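Local coordinates for endo-1,4-beta-mannanase (Eisenia fetida, PDB 5Y6T), which probably hydrolyses internal beta-1,4-mannosidic linkages of mannans, as a cold-adapted endo-mannanase of glycoside hydrolase family 5, at residues A[94-99]-A[150-155]; A[127-132]-A[197-202]; A[167-172]-A[186-191]; A[229-234]-A[277-282]. One frame throughout, in Å; residues are numbered along the deposited sequence.

Following the chain from the N terminus, residues 94-99 open interaction 1 and residues 127-132 open interaction 2 before residues 150-155 close the first, so these two loops cross. Interaction 3 then opens and closes between residues 167 and 191, wholly within the span of interaction 2, which residues 197-202 complete. The two touch through a probable hydrogen bond from Ile199 N to Ile171 O. Interaction 4, 229-234 with 277-282, follows in series and meets interaction 3 where Trp229 N approaches Glu169 OE1. Interaction 1 joins two outer helices of the barrel; interaction 2 fastens helix 126-133 to the lead-in of helix 201-218; interactions 3 and 4 knit loops that follow the strands.

Interaction 1: residues A[94-99]-A[150-155]; sequences TMTSDL and VSALSG
Ala152, in the last turn of helix 135-152, sets its CB 3.8 Å from Thr96 CG2, methyl against methyl. In Thr96, OG1 lies beside the backbone N (chi1 -54°), which leaves CG2 opposite that N and facing Ala152. Leu153 follows and brings both branches of its side chain to the first helix. CD2 rests 3.8 Å from the backbone O of Thr96 and 4.1 Å from Thr96 CG2. CD1 reaches farther along the helix, 4.0 Å from Leu99 CB, and the Leu99 and Leu153 side chains cross at about a right angle. The pairing is that of neighbouring outer helices in a (beta/alpha)8 barrel: the start of helix 95-108 packs beside the end of helix 135-152, and strand 112-119 lies between the two in sequence. Met149, one turn back from Leu153, also touches Thr96 and Leu99. On its inward side Leu153 meets Leu159 and Trp162 of strand 159-163, the strand that follows. Next, Ser154 folds back so that its OG donates to Ser151 O over 2.7 Å; the same oxygen accepts from Ser154 N.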
loop_
_atom_site.group_PDB
_atom_site.type_symbol
_atom_site.label_atom_id
_atom_site.label_comp_id
_atom_site.label_asym_id
_atom_site.label_seq_id
_atom_site.Cartn_x
_atom_site.Cartn_y
_atom_site.Cartn_z
ATOM N N THR A 94 6.217 -11.756 18.302
ATOM C CA THR A 94 4.756 -11.967 18.086
ATOM C C THR A 94 4.166 -11.468 16.757
ATOM O O THR A 94 3.022 -11.802 16.430
ATOM C CB THR A 94 3.890 -11.422 19.207
ATOM O OG1 THR A 94 3.753 -10.010 19.145
ATOM C CG2 THR A 94 4.454 -11.910 20.596
ATOM N N MET A 95 4.926 -10.696 16.016
ATOM C CA MET A 95 4.354 -10.064 14.837
ATOM C C MET A 95 3.689 -11.060 13.920
ATOM O O MET A 95 2.608 -10.851 13.416
ATOM C CB MET A 95 5.382 -9.225 14.097
ATOM C CG MET A 95 4.745 -8.451 12.936
ATOM S SD MET A 95 5.913 -7.402 12.132
ATOM C CE MET A 95 6.056 -6.118 13.420
ATOM N N THR A 96 4.408 -12.108 13.561
ATOM C CA THR A 96 3.826 -13.074 12.633
ATOM C C THR A 96 2.534 -13.711 13.104
ATOM O O THR A 96 1.560 -13.750 12.354
ATOM C CB THR A 96 4.877 -14.162 12.273
ATOM O OG1 THR A 96 6.060 -13.537 11.788
ATOM C CG2 THR A 96 4.347 -15.063 11.258
ATOM N N SER A 97 2.514 -14.179 14.353
ATOM C CA SER A 97 1.316 -14.730 14.927
ATOM C C SER A 97 0.210 -13.693 15.068
ATOM O O SER A 97 -0.972 -14.002 14.926
ATOM C CB SER A 97 1.615 -15.479 16.275
ATOM O OG SER A 97 2.238 -14.702 17.230
ATOM N N ASP A 98 0.576 -12.444 15.360
ATOM C CA ASP A 98 -0.405 -11.384 15.474
ATOM C C ASP A 98 -1.084 -11.174 14.115
ATOM O O ASP A 98 -2.288 -11.130 14.010
ATOM C CB ASP A 98 0.206 -10.062 15.941
ATOM C CG ASP A 98 0.787 -10.114 17.357
ATOM O OD1 ASP A 98 0.381 -11.028 18.093
ATOM O OD2 ASP A 98 1.619 -9.218 17.715
ATOM N N LEU A 99 -0.271 -11.001 13.063
ATOM C CA LEU A 99 -0.839 -10.854 11.736
ATOM C C LEU A 99 -1.658 -12.093 11.292
ATOM O O LEU A 99 -2.641 -11.968 10.571
ATOM C CB LEU A 99 0.260 -10.600 10.717
ATOM C CG LEU A 99 0.848 -9.220 10.733
ATOM C CD1 LEU A 99 2.207 -9.191 10.071
ATOM C CD2 LEU A 99 -0.119 -8.223 10.082
ATOM N N VAL A 150 6.991 -13.460 5.839
ATOM C CA VAL A 150 6.307 -13.596 4.572
ATOM C C VAL A 150 6.063 -15.099 4.309
ATOM O O VAL A 150 5.018 -15.476 3.874
ATOM C CB VAL A 150 7.094 -12.921 3.479
ATOM C CG1 VAL A 150 6.558 -13.358 2.115
ATOM C CG2 VAL A 150 7.024 -11.395 3.613
ATOM N N SER A 151 7.100 -15.889 4.507
ATOM C CA SER A 151 6.987 -17.359 4.275
ATOM C C SER A 151 5.914 -18.000 5.161
ATOM O O SER A 151 5.093 -18.785 4.769
ATOM C CB SER A 151 8.381 -18.009 4.558
ATOM O OG SER A 151 8.273 -19.444 4.376
ATOM N N ALA A 152 5.934 -17.667 6.443
ATOM C CA ALA A 152 5.022 -18.260 7.375
ATOM C C ALA A 152 3.592 -17.865 7.000
ATOM O O ALA A 152 2.691 -18.627 7.297
ATOM C CB ALA A 152 5.330 -17.779 8.793
ATOM N N LEU A 153 3.389 -16.633 6.499
ATOM C CA LEU A 153 2.040 -16.153 6.157
ATOM C C LEU A 153 1.546 -16.494 4.759
ATOM O O LEU A 153 0.479 -16.026 4.298
ATOM C CB LEU A 153 1.920 -14.619 6.438
ATOM C CG LEU A 153 2.161 -14.290 7.885
ATOM C CD1 LEU A 153 2.147 -12.766 7.965
ATOM C CD2 LEU A 153 1.102 -14.857 8.795
ATOM N N SER A 154 2.382 -17.237 4.027
ATOM C CA SER A 154 2.183 -17.496 2.577
ATOM C C SER A 154 1.028 -18.381 2.239
ATOM O O SER A 154 0.719 -18.534 1.083
ATOM C CB SER A 154 3.459 -18.126 1.972
ATOM O OG SER A 154 3.716 -19.427 2.495
ATOM N N GLY A 155 0.418 -18.981 3.258
ATOM C CA GLY A 155 -0.780 -19.770 3.035
ATOM C C GLY A 155 -2.090 -19.132 3.445
ATOM O O GLY A 155 -3.156 -19.673 3.191
#

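Interaction 2: residues A[127-132]-A[197-202]; sequences RYRDLI and DSIPMQ
Arg129 and Asp197 form a salt bridge at the edge of a (beta/alpha)8 barrel, where helix 126-133 faces the loop leading into helix 201-218; Pro200 takes the N-cap position of the latter. From CB, which points toward the loop, the arginine runs extended through CG to CD; CG passes 4.2 Å from Ile199 CD1. The chain then bends at chi3 (-66°), which turns the guanidinium to Asp197. CD lies 4.1 Å from Asp197 OD2, and next along the chain NE donates to that same oxygen over 2.8 Å. NH2 does likewise, also at 2.8 Å, so two nitrogens grip a single atom side-on. Both N-H...O angles are near 147°, bent as expected when two donors of one group converge on one oxygen. OD2 lies in the guanidinium plane; the two nitrogens reach it on the syn side, somewhat out of the carboxylate plane, and the carboxylate itself is turned, its plane 71° from that of the guanidinium. Asp197 is modelled in two conformers, and this grip describes one of them. A methionine in place of Arg129 would probably leave the Asp197 carboxylate without its charged mate and its side chain freer to turn. Beneath the salt bridge the contact is apolar and buried. Tyr133 and Phe207 close round the two isoleucines, Tyr133 against Ile199 and Phe207 against Ile132. Ile132 and Ile199 cross at about a right angle, with CD1 of Ile132 3.9 Å from CD1 of Ile199 and their CG2 methyls equally close.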
loop_
_atom_site.group_PDB
_atom_site.type_symbol
_atom_site.label_atom_id
_atom_site.label_comp_id
_atom_site.label_asym_id
_atom_site.label_seq_id
_atom_site.Cartn_x
_atom_site.Cartn_y
_atom_site.Cartn_z
ATOM N N ARG A 127 17.373 4.224 12.620
ATOM C CA ARG A 127 17.621 2.807 12.294
ATOM C C ARG A 127 16.957 2.409 11.013
ATOM O O ARG A 127 17.541 1.641 10.210
ATOM C CB ARG A 127 17.251 1.895 13.403
ATOM C CG ARG A 127 18.107 1.990 14.686
ATOM C CD ARG A 127 19.540 1.637 14.411
ATOM N NE ARG A 127 20.204 1.354 15.700
ATOM C CZ ARG A 127 21.501 1.398 15.869
ATOM N NH1 ARG A 127 22.300 1.641 14.892
ATOM N NH2 ARG A 127 22.016 1.185 17.090
ATOM N N TYR A 128 15.782 2.952 10.766
ATOM C CA TYR A 128 15.073 2.692 9.512
ATOM C C TYR A 128 15.790 3.392 8.342
ATOM O O TYR A 128 16.092 2.792 7.295
ATOM C CB TYR A 128 13.614 3.110 9.711
ATOM C CG TYR A 128 12.744 3.387 8.491
ATOM C CD1 TYR A 128 12.916 2.754 7.313
ATOM C CD2 TYR A 128 11.640 4.272 8.600
ATOM C CE1 TYR A 128 12.102 3.017 6.206
ATOM C CE2 TYR A 128 10.805 4.526 7.560
ATOM C CZ TYR A 128 11.036 3.953 6.320
ATOM O OH TYR A 128 10.183 4.291 5.314
ATOM N N ARG A 129 16.148 4.638 8.525
ATOM C CA ARG A 129 16.882 5.348 7.481
ATOM C C ARG A 129 18.151 4.605 7.116
ATOM O O ARG A 129 18.496 4.475 5.926
ATOM C CB ARG A 129 17.195 6.777 7.891
ATOM C CG ARG A 129 17.656 7.615 6.659
ATOM C CD ARG A 129 18.100 9.025 6.967
ATOM N NE ARG A 129 17.019 9.853 7.450
ATOM C CZ ARG A 129 16.737 10.064 8.719
ATOM N NH1 ARG A 129 17.458 9.468 9.678
ATOM N NH2 ARG A 129 15.713 10.865 9.017
ATOM N N ASP A 130 18.815 4.078 8.129
ATOM C CA ASP A 130 20.056 3.363 7.851
ATOM C C ASP A 130 19.823 2.088 7.008
ATOM O O ASP A 130 20.741 1.747 6.245
ATOM C CB ASP A 130 20.766 2.994 9.151
ATOM C CG ASP A 130 21.445 4.213 9.830
ATOM O OD1 ASP A 130 21.466 5.354 9.278
ATOM O OD2 ASP A 130 21.833 4.046 11.012
ATOM N N LEU A 131 18.632 1.471 7.070
ATOM C CA LEU A 131 18.316 0.344 6.155
ATOM C C LEU A 131 18.272 0.776 4.699
ATOM O O LEU A 131 18.526 -0.036 3.806
ATOM C CB LEU A 131 17.042 -0.310 6.501
ATOM C CG LEU A 131 16.902 -0.899 7.905
ATOM C CD1 LEU A 131 15.565 -1.575 8.056
ATOM C CD2 LEU A 131 18.086 -1.825 8.225
ATOM N N ILE A 132 17.900 2.023 4.469
ATOM C CA ILE A 132 17.828 2.565 3.107
ATOM C C ILE A 132 19.183 2.833 2.542
ATOM O O ILE A 132 19.391 2.833 1.316
ATOM C CB ILE A 132 16.937 3.836 3.105
ATOM C CG1 ILE A 132 15.506 3.526 3.588
ATOM C CG2 ILE A 132 16.836 4.389 1.696
ATOM C CD1 ILE A 132 14.627 4.733 3.832
ATOM N N ASP A 197 11.811 14.069 4.242
ATOM C CA ASP A 197 13.254 13.872 4.177
ATOM C C ASP A 197 13.626 14.083 2.698
ATOM O O ASP A 197 12.744 14.411 1.889
ATOM C CB ASP A 197 13.687 12.505 4.710
ATOM C CG ASP A 197 14.672 12.575 5.865
ATOM O OD1 ASP A 197 15.175 13.668 6.195
ATOM O OD2 ASP A 197 14.922 11.509 6.459
ATOM N N SER A 198 14.905 13.924 2.404
ATOM C CA SER A 198 15.517 14.211 1.092
ATOM C C SER A 198 16.454 13.082 0.693
ATOM O O SER A 198 17.645 13.293 0.417
ATOM C CB SER A 198 16.314 15.529 1.123
ATOM O OG SER A 198 15.570 16.567 1.714
ATOM N N ILE A 199 15.939 11.880 0.650
ATOM C CA ILE A 199 16.727 10.715 0.292
ATOM C C ILE A 199 16.676 10.603 -1.218
ATOM O O ILE A 199 15.618 10.792 -1.816
ATOM C CB ILE A 199 16.095 9.467 0.951
ATOM C CG1 ILE A 199 16.131 9.597 2.476
ATOM C CG2 ILE A 199 16.843 8.160 0.561
ATOM C CD1 ILE A 199 15.452 8.458 3.225
ATOM N N PRO A 200 17.793 10.247 -1.840
ATOM C CA PRO A 200 17.759 10.067 -3.297
ATOM C C PRO A 200 16.764 9.057 -3.746
ATOM O O PRO A 200 16.701 7.961 -3.177
ATOM C CB PRO A 200 19.166 9.577 -3.615
ATOM C CG PRO A 200 20.030 10.132 -2.518
ATOM C CD PRO A 200 19.157 10.031 -1.293
ATOM N N MET A 201 16.114 9.328 -4.867
ATOM C CA MET A 201 15.198 8.370 -5.455
ATOM C C MET A 201 15.785 7.000 -5.693
ATOM O O MET A 201 15.145 5.966 -5.378
ATOM C CB MET A 201 14.600 8.948 -6.760
ATOM C CG MET A 201 13.628 7.971 -7.430
ATOM S SD MET A 201 12.157 7.565 -6.492
ATOM C CE MET A 201 11.143 8.998 -6.829
ATOM N N GLN A 202 17.009 6.952 -6.233
ATOM C CA GLN A 202 17.663 5.659 -6.444
ATOM C C GLN A 202 17.717 4.791 -5.197
ATOM O O GLN A 202 17.526 3.542 -5.319
ATOM C CB GLN A 202 19.049 5.855 -7.006
ATOM C CG GLN A 202 19.765 4.544 -7.293
ATOM C CD GLN A 202 20.595 3.993 -6.176
ATOM O OE1 GLN A 202 21.130 4.743 -5.325
ATOM N NE2 GLN A 202 20.740 2.670 -6.175
#

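Interaction 3: residues A[167-172]-A[186-191]; sequences EPEGIV and QPLAGS
The backbone O of Leu188, whose side chain packs against Val172 and Glu169, is gripped by two donors of Ser191. Ser191 OG gives it a short bond of 2.6 Å, tilted 19° from the carbonyl plane, and Ser191 N adds a second of 3.1 Å, closing a type II beta turn with Gly190 at positive phi (77°). The turn starts at Leu188, the last residue of the 3-10 segment 186-188, and Ser191 OG is further bonded to Ala193 N. Leu188 points toward residues 167-172, and its CD1 does the touching, 4.3 Å from Val172 CG1 and 4.5 Å from Glu169 CG. These are loose, buried hydrocarbon contacts. Glu169 leans in with its CG alone: the chain bends at chi2 (83°) and carries the carboxylate away from Leu188. There OE2 meets Ser228 OG and Tyr244 OH, and OE1 accepts from Trp229 N, so the buried carboxylate is well satisfied. Two residues earlier, Glu167 belongs to the Asn-Glu-Pro signature of GH5 enzymes, at the position of the general acid/base in relatives; its OE2 bonds His266 ND1 and a bound Tris molecule. Both segments lie in the long loop between strand 165-166 and helix 201-218. The Cys182-Cys248 disulfide ties this loop to helix 246-253, while Val172 rests on Met201 and Leu204 of helix 201-218.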
loop_
_atom_site.group_PDB
_atom_site.type_symbol
_atom_site.label_atom_id
_atom_site.label_comp_id
_atom_site.label_asym_id
_atom_site.label_seq_id
_atom_site.Cartn_x
_atom_site.Cartn_y
_atom_site.Cartn_z
ATOM N N GLU A 167 3.895 5.929 0.254
ATOM C CA GLU A 167 4.342 7.280 -0.183
ATOM C C GLU A 167 5.854 7.514 -0.015
ATOM O O GLU A 167 6.279 8.396 0.698
ATOM C CB GLU A 167 3.534 8.333 0.565
ATOM C CG GLU A 167 2.044 8.211 0.244
ATOM C CD GLU A 167 1.165 9.317 0.807
ATOM O OE1 GLU A 167 1.698 10.168 1.609
ATOM O OE2 GLU A 167 -0.022 9.349 0.420
ATOM N N PRO A 168 6.693 6.814 -0.781
ATOM C CA PRO A 168 8.122 7.086 -0.754
ATOM C C PRO A 168 8.447 8.504 -1.073
ATOM O O PRO A 168 9.498 9.000 -0.674
ATOM C CB PRO A 168 8.680 6.163 -1.832
ATOM C CG PRO A 168 7.656 5.076 -2.003
ATOM C CD PRO A 168 6.345 5.741 -1.746
ATOM N N GLU A 169 7.575 9.165 -1.824
ATOM C CA GLU A 169 7.857 10.532 -2.243
ATOM C C GLU A 169 7.846 11.504 -1.108
ATOM O O GLU A 169 8.372 12.621 -1.230
ATOM C CB GLU A 169 6.884 10.957 -3.330
ATOM C CG GLU A 169 6.828 9.988 -4.472
ATOM C CD GLU A 169 5.911 8.786 -4.258
ATOM O OE1 GLU A 169 5.044 8.852 -3.335
ATOM O OE2 GLU A 169 6.055 7.838 -5.035
ATOM N N GLY A 170 7.255 11.114 0.023
ATOM C CA GLY A 170 7.423 11.936 1.242
ATOM C C GLY A 170 8.832 12.115 1.709
ATOM O O GLY A 170 9.135 13.160 2.309
ATOM N N ILE A 171 9.738 11.177 1.385
ATOM C CA ILE A 171 11.074 11.239 1.913
ATOM C C ILE A 171 12.102 11.404 0.807
ATOM O O ILE A 171 13.290 11.165 1.035
ATOM C CB ILE A 171 11.382 10.039 2.818
ATOM C CG1 ILE A 171 11.108 8.674 2.158
ATOM C CG2 ILE A 171 10.620 10.240 4.129
ATOM C CD1 ILE A 171 11.456 7.488 3.067
ATOM N N VAL A 172 11.651 11.697 -0.416
ATOM C CA VAL A 172 12.547 11.788 -1.578
ATOM C C VAL A 172 13.011 13.213 -1.822
ATOM O O VAL A 172 12.324 14.178 -1.538
ATOM C CB VAL A 172 11.913 11.226 -2.861
ATOM C CG1 VAL A 172 10.931 12.202 -3.500
ATOM C CG2 VAL A 172 12.979 10.807 -3.889
ATOM N N GLN A 186 13.152 15.710 -11.484
ATOM C CA GLN A 186 12.671 16.985 -12.028
ATOM C C GLN A 186 11.162 16.954 -12.283
ATOM O O GLN A 186 10.486 17.933 -11.997
ATOM C CB GLN A 186 13.484 17.472 -13.223
ATOM C CG GLN A 186 14.904 17.852 -12.862
ATOM C CD GLN A 186 15.011 19.052 -11.940
ATOM O OE1 GLN A 186 14.013 19.555 -11.407
ATOM N NE2 GLN A 186 16.247 19.538 -11.749
ATOM N N PRO A 187 10.596 15.827 -12.693
ATOM C CA PRO A 187 9.096 15.868 -12.796
ATOM C C PRO A 187 8.326 16.095 -11.508
ATOM O O PRO A 187 7.173 16.468 -11.558
ATOM C CB PRO A 187 8.750 14.490 -13.405
ATOM C CG PRO A 187 9.999 14.096 -14.123
ATOM C CD PRO A 187 11.128 14.602 -13.262
ATOM N N LEU A 188 8.970 15.880 -10.369
ATOM C CA LEU A 188 8.450 16.184 -9.078
ATOM C C LEU A 188 8.777 17.585 -8.536
ATOM O O LEU A 188 8.355 17.910 -7.434
ATOM C CB LEU A 188 8.911 15.124 -8.020
ATOM C CG LEU A 188 8.622 13.682 -8.436
ATOM C CD1 LEU A 188 8.992 12.674 -7.356
ATOM C CD2 LEU A 188 7.153 13.470 -8.882
ATOM N N ALA A 189 9.450 18.415 -9.330
ATOM C CA ALA A 189 9.814 19.784 -8.854
ATOM C C ALA A 189 8.536 20.551 -8.631
ATOM O O ALA A 189 7.604 20.502 -9.482
ATOM C CB ALA A 189 10.693 20.498 -9.898
ATOM N N GLY A 190 8.457 21.234 -7.501
ATOM C CA GLY A 190 7.330 22.090 -7.200
ATOM C C GLY A 190 6.082 21.305 -6.766
ATOM O O GLY A 190 5.070 21.878 -6.514
ATOM N N SER A 191 6.183 19.967 -6.634
ATOM C CA SER A 191 4.989 19.149 -6.313
ATOM C C SER A 191 4.680 19.088 -4.831
ATOM O O SER A 191 3.639 18.643 -4.448
ATOM C CB SER A 191 5.259 17.728 -6.833
ATOM O OG SER A 191 6.256 17.083 -6.049
#

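Interaction 4: residues A[229-234]-A[277-282]; sequences WSERAQ and SSPLLV
Glu231 and Ser278 bring the two backbones closest, their CA atoms 6.4 Å apart. Each segment is shaped by an ST turn: Ser230 OG accepts from Arg232 N at the entry to the 3-10 segment 231-233, and Ser278 OG accepts from Leu280 N. Ser278 O then takes bonds from both Leu281 N and Val282 N. Glu231, inside the first of these turns, carries the contact. Its CG sits between the backbone N and the carbonyl carbon (chi1 67°), and a bend at chi2 (-88°) lays the carboxylate against the chain at Ser277. Ser277 OG donates to Glu231 OE2 over a short 2.5 Å, and OE2 accepts with its anti lone pair, the one away from OE1. A second hydroxyl, Thr275 OG1, bonds the same oxygen, while Ser277 OG is also bonded to Trp240 NE1. Glu231 CG passes 3.3 Å from Ser277 O, and OE1 lies 3.8 Å from Pro279 CD. With Glu231 cut back to an alanine, Ser277 OG and Thr275 OG1 would probably lose their shared acceptor, and a gap is likely to open beside Pro279. Met265 of strand 262-266 touches both Glu231 and Pro279. The segments belong to loops following the neighbouring parallel strands 223-228 and 262-266, an arrangement characteristic of the C-terminal face of a (beta/alpha)8 barrel, where GH5 enzymes build their substrate cleft.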
loop_
_atom_site.group_PDB
_atom_site.type_symbol
_atom_site.label_atom_id
_atom_site.label_comp_id
_atom_site.label_asym_id
_atom_site.label_seq_id
_atom_site.Cartn_x
_atom_site.Cartn_y
_atom_site.Cartn_z
ATOM N N TRP A 229 2.150 9.005 -3.407
ATOM C CA TRP A 229 1.333 10.047 -2.816
ATOM C C TRP A 229 0.455 10.823 -3.813
ATOM O O TRP A 229 -0.493 11.479 -3.415
ATOM C CB TRP A 229 2.220 10.992 -2.031
ATOM C CG TRP A 229 2.450 12.368 -2.634
ATOM C CD1 TRP A 229 1.977 13.554 -2.091
ATOM C CD2 TRP A 229 3.255 12.734 -3.777
ATOM N NE1 TRP A 229 2.451 14.599 -2.839
ATOM C CE2 TRP A 229 3.250 14.141 -3.854
ATOM C CE3 TRP A 229 4.023 12.028 -4.722
ATOM C CZ2 TRP A 229 3.920 14.835 -4.869
ATOM C CZ3 TRP A 229 4.671 12.718 -5.722
ATOM C CH2 TRP A 229 4.634 14.127 -5.785
ATOM N N SER A 230 0.743 10.690 -5.089
ATOM C CA SER A 230 -0.036 11.322 -6.186
ATOM C C SER A 230 0.349 10.551 -7.478
ATOM O O SER A 230 1.227 9.670 -7.448
ATOM C CB SER A 230 0.346 12.791 -6.286
ATOM O OG SER A 230 1.597 12.939 -6.882
ATOM N N GLU A 231 -0.372 10.835 -8.566
ATOM C CA GLU A 231 -0.114 10.245 -9.852
ATOM C C GLU A 231 1.262 10.627 -10.365
ATOM O O GLU A 231 1.743 9.988 -11.296
ATOM C CB GLU A 231 -1.181 10.672 -10.884
ATOM C CG GLU A 231 -1.134 12.180 -11.240
ATOM C CD GLU A 231 -1.965 13.087 -10.313
ATOM O OE1 GLU A 231 -2.292 12.694 -9.168
ATOM O OE2 GLU A 231 -2.179 14.255 -10.762
ATOM N N ARG A 232 1.871 11.707 -9.820
ATOM C CA ARG A 232 3.059 12.271 -10.383
ATOM C C ARG A 232 4.260 11.350 -10.399
ATOM O O ARG A 232 5.218 11.598 -11.140
ATOM C CB ARG A 232 3.453 13.548 -9.647
ATOM C CG ARG A 232 2.408 14.659 -9.657
ATOM C CD ARG A 232 3.041 15.823 -8.913
ATOM N NE ARG A 232 2.124 16.919 -8.605
ATOM C CZ ARG A 232 1.290 17.010 -7.565
ATOM N NH1 ARG A 232 1.082 16.013 -6.718
ATOM N NH2 ARG A 232 0.580 18.146 -7.433
ATOM N N ALA A 233 4.250 10.288 -9.563
ATOM C CA ALA A 233 5.306 9.310 -9.556
ATOM C C ALA A 233 4.968 7.918 -10.113
ATOM O O ALA A 233 5.814 6.998 -10.027
ATOM C CB ALA A 233 5.811 9.178 -8.127
ATOM N N GLN A 234 3.771 7.771 -10.707
ATOM C CA GLN A 234 3.347 6.482 -11.224
ATOM C C GLN A 234 2.707 6.558 -12.583
ATOM O O GLN A 234 1.837 5.775 -12.905
ATOM C CB GLN A 234 2.471 5.776 -10.206
ATOM C CG GLN A 234 3.313 5.043 -9.186
ATOM C CD GLN A 234 2.590 4.065 -8.266
ATOM O OE1 GLN A 234 1.708 3.374 -8.700
ATOM N NE2 GLN A 234 3.086 3.924 -7.009
ATOM N N SER A 277 -4.743 15.802 -13.478
ATOM C CA SER A 277 -4.356 14.447 -13.785
ATOM C C SER A 277 -4.609 13.459 -12.579
ATOM O O SER A 277 -4.153 12.313 -12.626
ATOM C CB SER A 277 -2.879 14.406 -14.198
ATOM O OG SER A 277 -2.076 14.998 -13.184
ATOM N N SER A 278 -5.357 13.933 -11.578
ATOM C CA SER A 278 -5.786 13.104 -10.451
ATOM C C SER A 278 -6.512 11.874 -10.948
ATOM O O SER A 278 -7.384 12.003 -11.861
ATOM C CB SER A 278 -6.751 13.872 -9.550
ATOM O OG SER A 278 -7.290 12.985 -8.570
ATOM N N PRO A 279 -6.262 10.709 -10.298
ATOM C CA PRO A 279 -7.009 9.539 -10.705
ATOM C C PRO A 279 -8.482 9.593 -10.421
ATOM O O PRO A 279 -9.242 8.775 -11.009
ATOM C CB PRO A 279 -6.321 8.389 -9.983
ATOM C CG PRO A 279 -5.711 9.012 -8.741
ATOM C CD PRO A 279 -5.276 10.377 -9.235
ATOM N N LEU A 280 -8.916 10.511 -9.566
ATOM C CA LEU A 280 -10.360 10.728 -9.450
ATOM C C LEU A 280 -10.968 11.645 -10.525
ATOM O O LEU A 280 -12.199 11.719 -10.638
ATOM C CB LEU A 280 -10.675 11.262 -8.076
ATOM C CG LEU A 280 -10.597 10.268 -6.923
ATOM C CD1 LEU A 280 -10.739 10.981 -5.602
ATOM C CD2 LEU A 280 -11.676 9.182 -7.033
ATOM N N LEU A 281 -10.125 12.173 -11.414
ATOM C CA LEU A 281 -10.564 13.053 -12.519
ATOM C C LEU A 281 -10.341 12.527 -13.897
ATOM O O LEU A 281 -10.926 13.038 -14.881
ATOM C CB LEU A 281 -9.902 14.424 -12.390
ATOM C CG LEU A 281 -10.579 15.425 -11.426
ATOM C CD1 LEU A 281 -10.574 14.966 -9.999
ATOM C CD2 LEU A 281 -9.928 16.797 -11.580
ATOM N N VAL A 282 -9.425 11.548 -14.045
ATOM C CA VAL A 282 -9.113 10.960 -15.339
ATOM C C VAL A 282 -9.341 9.468 -15.248
ATOM O O VAL A 282 -9.193 8.871 -14.154
ATOM C CB VAL A 282 -7.686 11.252 -15.797
ATOM C CG1 VAL A 282 -7.409 12.759 -15.829
ATOM C CG2 VAL A 282 -6.663 10.529 -14.948
#